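PDB 6ILU: lysin from Bacillus phage PBC5, which binds the bacterial cell wall through an SH3b-type domain and so probably directs the phage endolysin to the surface it attacks. Local coordinates for residues 13-18 / 46-51; 77-82 / 111-116; 92-97 / 104-109. One frame throughout, in Å; residues are numbered along the deposited sequence.

Interaction 1: 13-18 / 46-51; sequences GVALSI and YKVFAG. With EDO (1,2-ethanediol), chain J.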
loop_
_atom_site.group_PDB
_atom_site.type_symbol
_atom_site.label_atom_id
_atom_site.label_comp_id
_atom_site.label_asym_id
_atom_site.label_seq_id
_atom_site.Cartn_x
_atom_site.Cartn_y
_atom_site.Cartn_z
ATOM N N GLY A 13 -2.935 1.633 3.799
ATOM C CA GLY A 13 -4.374 1.454 3.582
ATOM C C GLY A 13 -4.979 0.691 4.759
ATOM O O GLY A 13 -4.261 0.386 5.726
ATOM N N VAL A 14 -6.262 0.392 4.676
ATOM C CA VAL A 14 -6.982 -0.366 5.702
ATOM C C VAL A 14 -7.815 -1.466 5.016
ATOM O O VAL A 14 -8.603 -1.184 4.097
ATOM C CB VAL A 14 -7.903 0.568 6.544
ATOM C CG1 VAL A 14 -8.690 -0.241 7.557
ATOM C CG2 VAL A 14 -7.086 1.667 7.248
ATOM N N ALA A 15 -7.687 -2.705 5.487
ATOM C CA ALA A 15 -8.350 -3.887 4.886
ATOM C C ALA A 15 -9.423 -4.490 5.807
ATOM O O ALA A 15 -9.233 -4.559 7.021
ATOM C CB ALA A 15 -7.290 -4.947 4.583
ATOM N N LEU A 16 -10.543 -4.896 5.236
ATOM C CA LEU A 16 -11.579 -5.583 5.991
ATOM C C LEU A 16 -11.974 -6.856 5.255
ATOM O O LEU A 16 -12.234 -6.802 4.065
ATOM C CB LEU A 16 -12.786 -4.651 6.140
ATOM C CG LEU A 16 -13.962 -5.260 6.884
ATOM C CD1 LEU A 16 -13.630 -5.336 8.405
ATOM C CD2 LEU A 16 -15.138 -4.349 6.615
ATOM N N SER A 17 -11.955 -7.995 5.945
ATOM C CA SER A 17 -12.362 -9.282 5.367
ATOM C C SER A 17 -13.677 -9.192 4.589
ATOM O O SER A 17 -14.642 -8.586 5.078
ATOM C CB SER A 17 -12.544 -10.326 6.471
ATOM O OG SER A 17 -12.978 -11.580 5.925
ATOM N N ILE A 18 -13.722 -9.835 3.424
ATOM C CA ILE A 18 -15.007 -9.980 2.712
ATOM C C ILE A 18 -15.911 -11.090 3.290
ATOM O O ILE A 18 -17.080 -11.204 2.909
ATOM C CB ILE A 18 -14.808 -10.263 1.192
ATOM C CG1 ILE A 18 -14.164 -11.649 0.978
ATOM C CG2 ILE A 18 -13.984 -9.116 0.541
ATOM C CD1 ILE A 18 -14.083 -12.087 -0.535
ATOM N N TYR A 46 -8.040 -3.933 9.576
ATOM C CA TYR A 46 -6.618 -4.108 9.847
ATOM C C TYR A 46 -5.802 -3.145 9.000
ATOM O O TYR A 46 -6.012 -3.079 7.800
ATOM C CB TYR A 46 -6.179 -5.541 9.539
ATOM C CG TYR A 46 -6.762 -6.568 10.509
ATOM C CD1 TYR A 46 -6.215 -6.738 11.767
ATOM C CD2 TYR A 46 -7.859 -7.350 10.139
ATOM C CE1 TYR A 46 -6.738 -7.680 12.666
ATOM C CE2 TYR A 46 -8.411 -8.293 11.026
ATOM C CZ TYR A 46 -7.832 -8.450 12.284
ATOM O OH TYR A 46 -8.385 -9.370 13.152
ATOM N N LYS A 47 -4.852 -2.430 9.615
ATOM C CA LYS A 47 -3.966 -1.563 8.847
ATOM C C LYS A 47 -3.055 -2.398 7.931
ATOM O O LYS A 47 -2.583 -3.473 8.309
ATOM C CB LYS A 47 -3.118 -0.679 9.773
ATOM C CG LYS A 47 -2.328 0.418 8.984
ATOM C CD LYS A 47 -1.734 1.497 9.932
ATOM C CE LYS A 47 -2.841 2.239 10.673
ATOM N NZ LYS A 47 -2.261 3.188 11.670
ATOM N N VAL A 48 -2.878 -1.931 6.699
ATOM C CA VAL A 48 -2.002 -2.569 5.723
ATOM C C VAL A 48 -0.661 -1.822 5.718
ATOM O O VAL A 48 -0.630 -0.580 5.588
ATOM C CB VAL A 48 -2.619 -2.477 4.322
ATOM C CG1 VAL A 48 -1.663 -3.030 3.284
ATOM C CG2 VAL A 48 -3.986 -3.268 4.280
ATOM N N PHE A 49 0.433 -2.576 5.830
ATOM C CA PHE A 49 1.746 -1.958 5.900
ATOM C C PHE A 49 2.555 -2.055 4.613
ATOM O O PHE A 49 3.459 -1.223 4.416
ATOM C CB PHE A 49 2.537 -2.560 7.086
ATOM C CG PHE A 49 1.909 -2.210 8.393
ATOM C CD1 PHE A 49 1.076 -3.098 9.031
ATOM C CD2 PHE A 49 2.058 -0.931 8.916
ATOM C CE1 PHE A 49 0.424 -2.728 10.204
ATOM C CE2 PHE A 49 1.430 -0.548 10.113
ATOM C CZ PHE A 49 0.591 -1.447 10.751
ATOM N N ALA A 50 2.251 -3.020 3.763
ATOM C CA ALA A 50 2.988 -3.222 2.515
ATOM C C ALA A 50 2.140 -3.996 1.550
ATOM O O ALA A 50 1.204 -4.709 1.951
ATOM C CB ALA A 50 4.318 -3.973 2.745
ATOM N N GLY A 51 2.513 -3.910 0.286
ATOM C CA GLY A 51 1.828 -4.631 -0.781
ATOM C C GLY A 51 2.862 -5.434 -1.556
ATOM O O GLY A 51 4.043 -5.023 -1.705
HETATM C C1 EDO J . 5.225 2.805 6.613
HETATM O O1 EDO J . 4.457 2.516 7.792
HETATM C C2 EDO J . 5.153 1.530 5.786
HETATM O O2 EDO J . 3.763 1.292 5.536
#
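Tyr-46 O is gripped twice by the facing strand: Ala-15 N donates to it at 2.9 Å along an almost perfectly straight line, and Val-14 CA adds a weaker C-H...O contact. The pair illustrates antiparallel strand pairing in an SH3b-type, all-beta fold, where strand 13-17 meets the first part of the broken strand 46-52. Tyr-46 N answers with a bond to Ala-15 O, again 2.9 Å, which makes Ala-15 and Tyr-46 a hydrogen-bonded pair. Val-48 N likewise reaches Gly-13 O at 2.9 Å.

Between these two sets of bonds, Val-14 and Lys-47 form the non-hydrogen-bonded pair, and their side chains share a face on which Tyr-80 touches both. Tyr-46, whose side chain starts from the other face, sends its hydroxyl to Lys-42 O. On that same face the packing is apolar, and Ile-61 of strand 60-62 covers both Ala-15 and Val-48. The valine turns CG1 anti to its amide nitrogen (chi1 175°), which leaves CG2 beside that nitrogen and facing the alanine, with Ala-15 CB packed on Val-48 CG2 at 3.7 Å.

Interaction 2: 77-82 / 111-116; sequences IDWYKV and VYNAHN. With SO4 (sulfate ion), chain D; EDO (1,2-ethanediol), chain I.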
loop_
_atom_site.group_PDB
_atom_site.type_symbol
_atom_site.label_atom_id
_atom_site.label_comp_id
_atom_site.label_asym_id
_atom_site.label_seq_id
_atom_site.Cartn_x
_atom_site.Cartn_y
_atom_site.Cartn_z
ATOM N N ILE A 77 -10.364 -3.115 0.432
ATOM C CA ILE A 77 -9.200 -2.333 0.919
ATOM C C ILE A 77 -9.440 -0.875 0.599
ATOM O O ILE A 77 -9.774 -0.541 -0.554
ATOM C CB ILE A 77 -7.882 -2.784 0.279
ATOM C CG1 ILE A 77 -7.674 -4.293 0.534
ATOM C CG2 ILE A 77 -6.685 -1.941 0.784
ATOM C CD1 ILE A 77 -6.603 -4.919 -0.354
ATOM N N ASP A 78 -9.360 -0.039 1.635
ATOM C CA ASP A 78 -9.443 1.404 1.476
ATOM C C ASP A 78 -8.001 1.891 1.469
ATOM O O ASP A 78 -7.363 2.015 2.534
ATOM C CB ASP A 78 -10.256 2.057 2.614
ATOM C CG ASP A 78 -11.738 1.677 2.595
ATOM O OD1 ASP A 78 -12.349 1.553 1.495
ATOM O OD2 ASP A 78 -12.297 1.549 3.710
ATOM N N TRP A 79 -7.456 2.107 0.272
ATOM C CA TRP A 79 -6.041 2.520 0.161
ATOM C C TRP A 79 -5.888 3.955 0.634
ATOM O O TRP A 79 -6.800 4.797 0.464
ATOM C CB TRP A 79 -5.569 2.382 -1.281
ATOM C CG TRP A 79 -5.620 0.993 -1.777
ATOM C CD1 TRP A 79 -6.590 0.449 -2.599
ATOM C CD2 TRP A 79 -4.696 -0.061 -1.505
ATOM N NE1 TRP A 79 -6.321 -0.867 -2.843
ATOM C CE2 TRP A 79 -5.158 -1.214 -2.190
ATOM C CE3 TRP A 79 -3.535 -0.165 -0.724
ATOM C CZ2 TRP A 79 -4.499 -2.431 -2.130
ATOM C CZ3 TRP A 79 -2.867 -1.384 -0.681
ATOM C CH2 TRP A 79 -3.353 -2.507 -1.368
ATOM N N TYR A 80 -4.759 4.233 1.271
ATOM C CA TYR A 80 -4.409 5.616 1.533
ATOM C C TYR A 80 -4.215 6.346 0.201
ATOM O O TYR A 80 -3.743 5.778 -0.781
ATOM C CB TYR A 80 -3.151 5.693 2.393
ATOM C CG TYR A 80 -3.362 5.253 3.828
ATOM C CD1 TYR A 80 -4.636 4.971 4.333
ATOM C CD2 TYR A 80 -2.263 5.147 4.690
ATOM C CE1 TYR A 80 -4.806 4.612 5.658
ATOM C CE2 TYR A 80 -2.420 4.778 5.984
ATOM C CZ TYR A 80 -3.689 4.500 6.472
ATOM O OH TYR A 80 -3.833 4.125 7.789
ATOM N N LYS A 81 -4.635 7.612 0.177
ATOM C CA LYS A 81 -4.621 8.438 -1.028
ATOM C C LYS A 81 -3.475 9.443 -0.967
ATOM O O LYS A 81 -3.265 10.131 0.061
ATOM C CB LYS A 81 -5.964 9.185 -1.188
ATOM C CG LYS A 81 -7.142 8.229 -1.129
ATOM C CD LYS A 81 -7.222 7.433 -2.402
ATOM C CE LYS A 81 -8.373 6.425 -2.324
ATOM N NZ LYS A 81 -8.556 5.739 -3.613
ATOM N N VAL A 82 -2.755 9.522 -2.090
ATOM C CA VAL A 82 -1.561 10.363 -2.194
ATOM C C VAL A 82 -1.869 11.556 -3.078
ATOM O O VAL A 82 -2.311 11.381 -4.220
ATOM C CB VAL A 82 -0.360 9.544 -2.765
ATOM C CG1 VAL A 82 0.937 10.399 -2.786
ATOM C CG2 VAL A 82 -0.114 8.245 -1.910
ATOM N N VAL A 111 -5.029 12.000 -8.091
ATOM C CA VAL A 111 -4.888 11.347 -6.773
ATOM C C VAL A 111 -4.424 9.895 -6.993
ATOM O O VAL A 111 -4.929 9.224 -7.902
ATOM C CB VAL A 111 -6.212 11.358 -6.015
ATOM C CG1 VAL A 111 -6.068 10.691 -4.636
ATOM C CG2 VAL A 111 -6.756 12.801 -5.925
ATOM N N TYR A 112 -3.476 9.418 -6.192
ATOM C CA TYR A 112 -2.964 8.056 -6.337
ATOM C C TYR A 112 -3.244 7.202 -5.125
ATOM O O TYR A 112 -3.490 7.722 -4.038
ATOM C CB TYR A 112 -1.453 8.061 -6.585
ATOM C CG TYR A 112 -1.071 8.946 -7.747
ATOM C CD1 TYR A 112 -0.729 10.289 -7.542
ATOM C CD2 TYR A 112 -1.069 8.438 -9.033
ATOM C CE1 TYR A 112 -0.403 11.107 -8.640
ATOM C CE2 TYR A 112 -0.753 9.248 -10.145
ATOM C CZ TYR A 112 -0.410 10.581 -9.909
ATOM O OH TYR A 112 -0.108 11.389 -10.972
ATOM N N ASN A 113 -3.227 5.879 -5.309
ATOM C CA ASN A 113 -3.206 4.990 -4.143
ATOM C C ASN A 113 -1.788 4.713 -3.701
ATOM O O ASN A 113 -0.901 4.500 -4.545
ATOM C CB ASN A 113 -3.901 3.651 -4.458
ATOM C CG ASN A 113 -5.382 3.785 -4.623
ATOM O OD1 ASN A 113 -6.009 4.688 -4.094
ATOM N ND2 ASN A 113 -5.961 2.861 -5.364
ATOM N N ALA A 114 -1.549 4.736 -2.379
ATOM C CA ALA A 114 -0.244 4.364 -1.807
ATOM C C ALA A 114 -0.005 2.869 -2.042
ATOM O O ALA A 114 -0.796 2.070 -1.545
ATOM C CB ALA A 114 -0.249 4.647 -0.314
ATOM N N HIS A 115 1.046 2.504 -2.789
ATOM C CA HIS A 115 1.355 1.099 -3.066
ATOM C C HIS A 115 2.422 0.504 -2.140
ATOM O O HIS A 115 2.484 -0.728 -1.987
ATOM C CB HIS A 115 1.822 0.913 -4.513
ATOM C CG HIS A 115 0.700 0.954 -5.505
ATOM N ND1 HIS A 115 -0.046 2.094 -5.731
ATOM C CD2 HIS A 115 0.229 0.014 -6.356
ATOM C CE1 HIS A 115 -0.946 1.846 -6.675
ATOM N NE2 HIS A 115 -0.817 0.587 -7.060
ATOM N N ASN A 116 3.233 1.386 -1.519
ATOM C CA ASN A 116 4.249 0.965 -0.553
ATOM C C ASN A 116 4.870 2.239 -0.029
ATOM O O ASN A 116 4.787 3.275 -0.687
ATOM C CB ASN A 116 5.325 0.018 -1.189
ATOM C CG ASN A 116 4.963 -1.447 -1.044
ATOM O OD1 ASN A 116 4.596 -1.871 0.049
ATOM N ND2 ASN A 116 5.166 -2.256 -2.096
HETATM S S SO4 D . -9.707 2.212 -5.352
HETATM O O1 SO4 D . -9.427 0.902 -4.759
HETATM O O2 SO4 D . -10.823 2.090 -6.283
HETATM O O3 SO4 D . -8.540 2.716 -6.062
HETATM O O4 SO4 D . -10.079 3.175 -4.321
HETATM C C1 EDO I . -0.873 9.617 -13.939
HETATM O O1 EDO I . 0.400 10.017 -13.368
HETATM C C2 EDO I . -0.923 8.139 -14.293
HETATM O O2 EDO I . -0.942 7.249 -13.145
#
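Asn-113 and Lys-81 lie side by side and point the same way, with Lys-81 NZ 2.8 Å from Asn-113 OD1 and in the plane of that carbonyl. They face each other as a non-hydrogen-bonded antiparallel pair of the SH3b-type fold, where strand 112-113 joins the broken strand 75-84. The lysine does not run straight out: a bend at its second torsion (chi2 -74°) folds the chain back, after which it extends and carries the amine to the amide. In Asn-113 the first torsion brings the amide up to Trp-79 and the lysine, and the second (chi2 -25°) decides its facing, OD1 to the lysine and ND2 to a sulfate, probably from the crystallisation liquor, with Asn-113 ND2 to sulfate O3 at 2.7 Å. Lys-81 NZ also bonds to the same ion, through O4 at 3.1 Å; in the crystal the three groups probably steady one another.

Trp-79 crosses the asparagine at about a right angle, its CB 3.6 Å from Asn-113 CG and its ring tilted 29° from the amide plane. Ile-77 CG2 sits over the centre of one indole face, and a sulfate oxygen lies at the indole edge.

On the opposite face of the pairing the chemistry turns apolar. Val-82 CG2 meets Ala-114 CB at 3.9 Å, and Val-122 touches both residues. Tyr-112 shares this face, its CB near Val-82 CB, but its hydroxyl carries on to an ethanediol that Arg-128 also binds. The main chain secures the register, Val-82 and Tyr-112 exchanging two backbone bonds. Beyond them, His-115 ND1 turns back on Asn-113 O at 2.8 Å, the acceptor lying in the plane of the imidazole.

Interaction 3: 92-97 / 104-109; sequences VNFYDG and GNIDGS. With SO4 (sulfate ion), chain C; EDO (1,2-ethanediol), chain L.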
loop_
_atom_site.group_PDB
_atom_site.type_symbol
_atom_site.label_atom_id
_atom_site.label_comp_id
_atom_site.label_asym_id
_atom_site.label_seq_id
_atom_site.Cartn_x
_atom_site.Cartn_y
_atom_site.Cartn_z
ATOM N N VAL A 92 6.202 17.409 -9.555
ATOM C CA VAL A 92 6.722 16.652 -8.422
ATOM C C VAL A 92 7.497 15.460 -8.991
ATOM O O VAL A 92 6.935 14.676 -9.768
ATOM C CB VAL A 92 5.595 16.158 -7.492
ATOM C CG1 VAL A 92 6.166 15.254 -6.369
ATOM C CG2 VAL A 92 4.833 17.386 -6.903
ATOM N N ASN A 93 8.773 15.358 -8.615
ATOM C CA ASN A 93 9.624 14.318 -9.181
ATOM C C ASN A 93 9.305 12.937 -8.624
ATOM O O ASN A 93 8.975 12.803 -7.449
ATOM C CB ASN A 93 11.073 14.608 -8.860
ATOM C CG ASN A 93 11.584 15.873 -9.559
ATOM O OD1 ASN A 93 11.175 16.165 -10.681
ATOM N ND2 ASN A 93 12.477 16.577 -8.904
ATOM N N PHE A 94 9.509 11.913 -9.443
ATOM C CA PHE A 94 9.475 10.548 -8.925
ATOM C C PHE A 94 10.693 9.770 -9.403
ATOM O O PHE A 94 11.335 10.098 -10.466
ATOM C CB PHE A 94 8.133 9.787 -9.284
ATOM C CG PHE A 94 7.832 9.628 -10.755
ATOM C CD1 PHE A 94 8.394 8.609 -11.492
ATOM C CD2 PHE A 94 6.948 10.514 -11.393
ATOM C CE1 PHE A 94 8.118 8.464 -12.840
ATOM C CE2 PHE A 94 6.644 10.385 -12.743
ATOM C CZ PHE A 94 7.227 9.346 -13.474
ATOM N N TYR A 95 10.966 8.701 -8.633
ATOM C CA TYR A 95 12.226 7.953 -8.733
ATOM C C TYR A 95 11.947 6.470 -8.894
ATOM O O TYR A 95 10.813 6.013 -8.657
ATOM C CB TYR A 95 13.100 8.185 -7.475
ATOM C CG TYR A 95 13.433 9.660 -7.321
ATOM C CD1 TYR A 95 14.620 10.176 -7.831
ATOM C CD2 TYR A 95 12.539 10.528 -6.700
ATOM C CE1 TYR A 95 14.917 11.565 -7.710
ATOM C CE2 TYR A 95 12.839 11.923 -6.568
ATOM C CZ TYR A 95 14.008 12.391 -7.094
ATOM O OH TYR A 95 14.299 13.733 -6.978
ATOM N N ASP A 96 12.959 5.706 -9.275
ATOM C CA ASP A 96 12.712 4.243 -9.437
ATOM C C ASP A 96 12.829 3.402 -8.154
ATOM O O ASP A 96 12.738 2.151 -8.184
ATOM C CB ASP A 96 13.618 3.698 -10.544
ATOM C CG ASP A 96 15.086 3.566 -10.150
ATOM O OD1 ASP A 96 15.504 4.007 -9.071
ATOM O OD2 ASP A 96 15.850 3.007 -10.971
ATOM N N GLY A 97 12.974 4.074 -7.037
ATOM C CA GLY A 97 12.901 3.437 -5.726
ATOM C C GLY A 97 13.168 4.526 -4.728
ATOM O O GLY A 97 13.507 5.645 -5.092
ATOM N N GLY A 104 10.991 10.797 -13.659
ATOM C CA GLY A 104 10.008 11.657 -14.315
ATOM C C GLY A 104 9.278 12.547 -13.328
ATOM O O GLY A 104 9.655 12.629 -12.176
ATOM N N ASN A 105 8.228 13.237 -13.773
ATOM C CA ASN A 105 7.444 14.016 -12.813
ATOM C C ASN A 105 5.965 13.913 -13.097
ATOM O O ASN A 105 5.560 13.608 -14.219
ATOM C CB ASN A 105 7.882 15.493 -12.791
ATOM C CG ASN A 105 8.686 15.878 -13.988
ATOM O OD1 ASN A 105 8.167 15.979 -15.117
ATOM N ND2 ASN A 105 9.986 16.130 -13.756
ATOM N N ILE A 106 5.171 14.122 -12.052
ATOM C CA ILE A 106 3.729 14.282 -12.221
ATOM C C ILE A 106 3.382 15.745 -12.052
ATOM O O ILE A 106 4.216 16.556 -11.569
ATOM C CB ILE A 106 2.954 13.457 -11.207
ATOM C CG1 ILE A 106 3.332 13.889 -9.792
ATOM C CG2 ILE A 106 3.247 11.962 -11.453
ATOM C CD1 ILE A 106 2.374 13.457 -8.712
ATOM N N ASP A 107 2.186 16.107 -12.466
ATOM C CA ASP A 107 1.819 17.524 -12.441
ATOM C C ASP A 107 0.844 17.851 -11.317
ATOM O O ASP A 107 0.396 18.981 -11.179
ATOM C CB ASP A 107 1.253 17.957 -13.794
ATOM C CG ASP A 107 -0.111 17.353 -14.105
ATOM O OD1 ASP A 107 -0.624 16.516 -13.359
ATOM O OD2 ASP A 107 -0.698 17.765 -15.131
ATOM N N GLY A 108 0.532 16.862 -10.495
ATOM C CA GLY A 108 -0.310 17.118 -9.337
ATOM C C GLY A 108 -1.801 17.146 -9.611
ATOM O O GLY A 108 -2.594 17.470 -8.724
ATOM N N SER A 109 -2.217 16.807 -10.834
ATOM C CA SER A 109 -3.643 16.849 -11.126
ATOM C C SER A 109 -4.369 15.574 -10.680
ATOM O O SER A 109 -5.592 15.564 -10.626
ATOM C CB SER A 109 -3.882 17.076 -12.627
ATOM O OG SER A 109 -3.264 16.027 -13.361
HETATM S S SO4 C . 12.936 16.150 -5.112
HETATM O O1 SO4 C . 14.256 15.544 -5.150
HETATM O O2 SO4 C . 11.860 15.173 -5.208
HETATM O O3 SO4 C . 12.895 16.857 -3.816
HETATM O O4 SO4 C . 12.827 17.085 -6.216
HETATM C C1 EDO L . 16.153 1.100 -6.258
HETATM O O1 EDO L . 15.411 0.991 -5.051
HETATM C C2 EDO L . 16.660 2.532 -6.388
HETATM O O2 EDO L . 17.348 2.721 -7.644
#
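Phe-94 lays its ring over the backbone of Gly-104, and this is the tightly packed face of a beta hairpin formed by strands 92-95 and 102-106. Gly-104 CA sits 4.0 Å from the ring centroid of Phe-94, 21° off the normal, in a CH-pi contact. With no side chain on the glycine, the ring can come down directly on the main chain. Its first torsion puts CG between the amide nitrogen and the carbonyl carbon (chi1 60°), a position that folds the ring back across the partner strand instead of out along its own. Phe-94 CE2 then reaches Ile-106 CG2 at 4.0 Å, Val-92 CB approaches Ile-106 CG1 on the same face, and Ile-130 touches all three side chains.

The backbone ladder is tight at Val-92 and Ile-106, which exchange two bonds, and slacker at Phe-94 and Gly-104, where the bond from Gly-104 N to Phe-94 O stretches to 3.3 Å.

The other face is polar and looser. Asn-93 and Asn-105 lie alongside each other, and Asn-105 ND2 meets Asn-93 OD1 at 3.3 Å, almost on the line of the C=O bond, with the amide planes turned 42° apart. This long but straight bond is consistent with the way the Asn-93 amide is turned, its ND2 donating to a sulfate oxygen, O4, at 2.8 Å. Tyr-95 OH holds sulfate O1 at 2.6 Å, and Lys-131 and His-134 also bond to the ion. It probably came from the crystallisation liquor, yet amide, phenol, lysine and histidine together are consistent with a surface site that can accept an anion or strongly polar group.

Overall arrangement
Interactions 1 and 2 lie in one antiparallel sheet, where strand 13-17 of the first neighbours strand 75-84 of the second; Val-14 O to Asp-78 N and Gly-51 N to Asn-116 OD1 tie them together directly. Both are partly buried near the middle of the chain. Interaction 3 is a local hairpin at the surface, its centre about 17 Å from the centre of the chain and across it from interaction 1. It touches interaction 2 where Tyr-112 OH packs on Ile-106 CG2. Chemistry follows position: 13-18 with 46-51 relies on backbone bonds and small apolar groups, whereas each of the others adds a side-chain bond across its polar face, Lys-81 with Asn-113 and Asn-105 with Asn-93.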